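Local coordinates for encapsidation protein (Bacillus phage phi29, PDB 5HD9) that probably hydrolyses ATP through its P-loop ASCE fold to drive packaging of the viral DNA, at residues S1-L10 with I25-Y34. Residues are numbered along the deposited sequence; the frame is centred on the assembly and turned at random.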
# COMPACT_ATOMS: atom_id res chain seq x y z
N SER A 1 2.99 14.13 -3.14
CA SER A 1 4.05 14.65 -2.29
C SER A 1 4.88 15.67 -3.06
O SER A 1 4.62 15.95 -4.23
CB SER A 1 4.94 13.51 -1.79
OG SER A 1 5.82 13.07 -2.81
N LEU A 2 5.89 16.23 -2.40
CA LEU A 2 6.70 17.29 -3.00
C LEU A 2 7.44 16.84 -4.26
O LEU A 2 7.55 17.60 -5.22
CB LEU A 2 7.72 17.81 -1.98
CG LEU A 2 7.15 18.73 -0.90
CD1 LEU A 2 8.15 18.88 0.24
CD2 LEU A 2 6.79 20.09 -1.48
N PHE A 3 7.93 15.61 -4.26
CA PHE A 3 8.79 15.14 -5.34
C PHE A 3 8.24 13.91 -6.06
O PHE A 3 8.59 13.67 -7.22
CB PHE A 3 10.20 14.85 -4.80
CG PHE A 3 10.86 16.06 -4.19
CD1 PHE A 3 11.19 17.15 -4.97
CD2 PHE A 3 11.14 16.11 -2.83
CE1 PHE A 3 11.79 18.27 -4.42
CE2 PHE A 3 11.74 17.22 -2.27
CZ PHE A 3 12.07 18.30 -3.07
N TYR A 4 7.38 13.15 -5.39
CA TYR A 4 6.71 12.00 -6.03
C TYR A 4 5.24 12.29 -6.28
O TYR A 4 4.48 12.57 -5.34
CB TYR A 4 6.85 10.74 -5.18
CG TYR A 4 6.07 9.57 -5.76
CD1 TYR A 4 6.51 8.90 -6.89
CD2 TYR A 4 4.88 9.15 -5.18
CE1 TYR A 4 5.80 7.84 -7.43
CE2 TYR A 4 4.16 8.09 -5.71
CZ TYR A 4 4.62 7.44 -6.83
OH TYR A 4 3.90 6.39 -7.36
N ASN A 5 4.84 12.21 -7.54
CA ASN A 5 3.45 12.42 -7.95
C ASN A 5 2.83 11.09 -8.37
O ASN A 5 3.17 10.56 -9.42
CB ASN A 5 3.39 13.42 -9.11
CG ASN A 5 1.96 13.80 -9.47
OD1 ASN A 5 1.00 13.24 -8.94
ND2 ASN A 5 1.82 14.75 -10.40
N PRO A 6 1.90 10.55 -7.56
CA PRO A 6 1.35 9.24 -7.89
C PRO A 6 0.28 9.27 -8.99
O PRO A 6 -0.26 8.22 -9.33
CB PRO A 6 0.73 8.78 -6.57
CG PRO A 6 0.29 10.04 -5.93
CD PRO A 6 1.32 11.08 -6.31
N GLN A 7 -0.00 10.45 -9.54
CA GLN A 7 -1.08 10.60 -10.51
C GLN A 7 -0.93 9.66 -11.70
O GLN A 7 -1.88 8.98 -12.08
CB GLN A 7 -1.17 12.04 -11.01
CG GLN A 7 -2.28 12.26 -12.04
CD GLN A 7 -2.29 13.67 -12.61
OE1 GLN A 7 -3.23 14.44 -12.39
NE2 GLN A 7 -1.24 14.01 -13.36
N LYS A 8 0.26 9.62 -12.30
CA LYS A 8 0.45 8.80 -13.49
C LYS A 8 0.30 7.32 -13.16
O LYS A 8 -0.35 6.58 -13.90
CB LYS A 8 1.81 9.05 -14.14
CG LYS A 8 1.99 8.29 -15.45
CD LYS A 8 2.98 8.97 -16.38
CE LYS A 8 3.50 8.00 -17.44
NZ LYS A 8 4.70 8.53 -18.15
N MSE A 9 0.90 6.90 -12.05
CA MSE A 9 0.79 5.51 -11.60
C MSE A 9 -0.67 5.12 -11.40
O MSE A 9 -1.10 4.06 -11.86
CB MSE A 9 1.57 5.31 -10.29
CG MSE A 9 1.55 3.88 -9.75
SE MSE A 9 0.08 3.54 -8.50
CE MSE A 9 0.66 4.68 -7.03
N LEU A 10 -1.42 5.98 -10.73
CA LEU A 10 -2.83 5.72 -10.43
C LEU A 10 -3.69 5.70 -11.69
O LEU A 10 -4.69 4.98 -11.76
CB LEU A 10 -3.37 6.76 -9.45
CG LEU A 10 -2.83 6.67 -8.02
CD1 LEU A 10 -3.08 7.98 -7.28
CD2 LEU A 10 -3.45 5.51 -7.28
N ILE A 25 10.90 9.18 1.41
CA ILE A 25 10.10 10.38 1.71
C ILE A 25 8.69 10.25 1.12
O ILE A 25 7.71 10.04 1.86
CB ILE A 25 10.74 11.74 1.21
CG1 ILE A 25 9.89 12.93 1.68
CG2 ILE A 25 11.02 11.78 -0.33
CD1 ILE A 25 10.06 14.22 0.88
N GLY A 26 8.59 10.31 -0.20
CA GLY A 26 7.37 10.75 -0.84
C GLY A 26 6.37 9.66 -1.13
O GLY A 26 5.16 9.87 -1.04
N LYS A 27 6.89 8.49 -1.48
CA LYS A 27 6.07 7.38 -1.92
C LYS A 27 5.15 6.94 -0.77
O LYS A 27 3.94 6.84 -0.94
CB LYS A 27 6.95 6.22 -2.39
CG LYS A 27 7.56 6.40 -3.79
CD LYS A 27 8.35 7.70 -3.99
CE LYS A 27 9.63 7.76 -3.15
NZ LYS A 27 10.68 8.61 -3.78
N SER A 28 5.75 6.72 0.39
CA SER A 28 5.00 6.30 1.57
C SER A 28 4.07 7.41 2.04
O SER A 28 2.92 7.17 2.40
CB SER A 28 5.95 5.90 2.70
OG SER A 28 6.68 4.74 2.35
N TYR A 29 4.59 8.63 2.03
CA TYR A 29 3.82 9.81 2.38
C TYR A 29 2.61 9.97 1.46
O TYR A 29 1.48 10.13 1.92
CB TYR A 29 4.70 11.06 2.29
CG TYR A 29 4.00 12.35 2.64
CD1 TYR A 29 3.28 13.05 1.69
CD2 TYR A 29 4.08 12.87 3.92
CE1 TYR A 29 2.64 14.23 2.00
CE2 TYR A 29 3.44 14.06 4.24
CZ TYR A 29 2.73 14.73 3.28
OH TYR A 29 2.10 15.91 3.61
N ALA A 30 2.86 9.92 0.16
CA ALA A 30 1.81 10.07 -0.84
C ALA A 30 0.70 9.05 -0.64
O ALA A 30 -0.48 9.35 -0.85
CB ALA A 30 2.39 9.95 -2.24
N MSE A 31 1.08 7.84 -0.23
CA MSE A 31 0.12 6.75 -0.10
C MSE A 31 -0.55 6.75 1.27
O MSE A 31 -1.32 5.83 1.59
CB MSE A 31 0.80 5.41 -0.38
CG MSE A 31 1.17 5.19 -1.84
SE MSE A 31 -0.34 5.42 -3.07
CE MSE A 31 -0.05 7.26 -3.61
N LYS A 32 -0.25 7.75 2.08
CA LYS A 32 -1.06 8.06 3.25
C LYS A 32 -2.10 9.11 2.84
O LYS A 32 -3.29 8.99 3.14
CB LYS A 32 -0.21 8.57 4.42
CG LYS A 32 0.69 7.53 5.10
CD LYS A 32 1.38 8.15 6.33
CE LYS A 32 2.30 7.19 7.09
NZ LYS A 32 2.34 5.79 6.57
N VAL A 33 -1.64 10.14 2.12
CA VAL A 33 -2.50 11.23 1.67
C VAL A 33 -3.62 10.77 0.75
O VAL A 33 -4.76 11.23 0.87
CB VAL A 33 -1.68 12.33 0.94
CG1 VAL A 33 -2.59 13.38 0.29
CG2 VAL A 33 -0.71 13.00 1.89
N TYR A 34 -3.30 9.88 -0.19
CA TYR A 34 -4.27 9.48 -1.20
C TYR A 34 -5.50 8.80 -0.58
O TYR A 34 -6.62 9.25 -0.80
CB TYR A 34 -3.62 8.56 -2.24
CG TYR A 34 -4.61 7.95 -3.20
CD1 TYR A 34 -5.16 8.69 -4.24
CD2 TYR A 34 -5.01 6.62 -3.08
CE1 TYR A 34 -6.07 8.14 -5.11
CE2 TYR A 34 -5.92 6.06 -3.95
CZ TYR A 34 -6.45 6.82 -4.97
OH TYR A 34 -7.35 6.26 -5.84
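With CG anti to the backbone N (chi1 175°), Y4 turns its ring over the first turn of helix 26-42, where K27, its chain bent at both chi2 and chi3, carries its methylenes across one face of that ring. The lysine chain runs roughly perpendicular to the tyrosine, K27 CD lying 3.9 Å from the Y4 ring centroid in a CH-pi contact, while A30 CB meets the same ring at its edge, 3.9 Å from Y4 CD2. The pair illustrates how the aliphatic part of a lysine can pack on an aromatic ring while its terminal nitrogen is held elsewhere, K27 NZ hydrogen-bonding to R23 O and S190 OG, and Y4 OH to E186.

Ahead of Y4 the chain folds back on itself. Y4 O takes both S1 N and S1 OG, the hydroxyl 2.9 Å away in the carbonyl plane on a lone pair, and this turn lays S1 OG 3.4 Å from G26 CA, where the helix has no side chain. Further along come M9 and M31, both selenomethionine in the crystal. P6 and M31 lie alongside, pointing opposite ways, P6 CB only 3.4 Å from M31 CE, a tight fit, and M9 CE meets the selenium of M31 tip to tip at 4.2 Å. L10 closes the row, its CD1 lying 4.1 Å from the Y34 ring centroid, over the face.

G26, K27 and S28 fit a Walker A P-loop, consistent with the ASCE fold, and the N-terminal segment packs on the helix that follows what is probably the nucleotide-binding loop. Beneath the contact lies the central sheet: Y4 and K27 both touch V19 of strand 16-19, M9 rests on strands 16-19 and 183-186, and M31, L10 and Y34 reach strand 149-153.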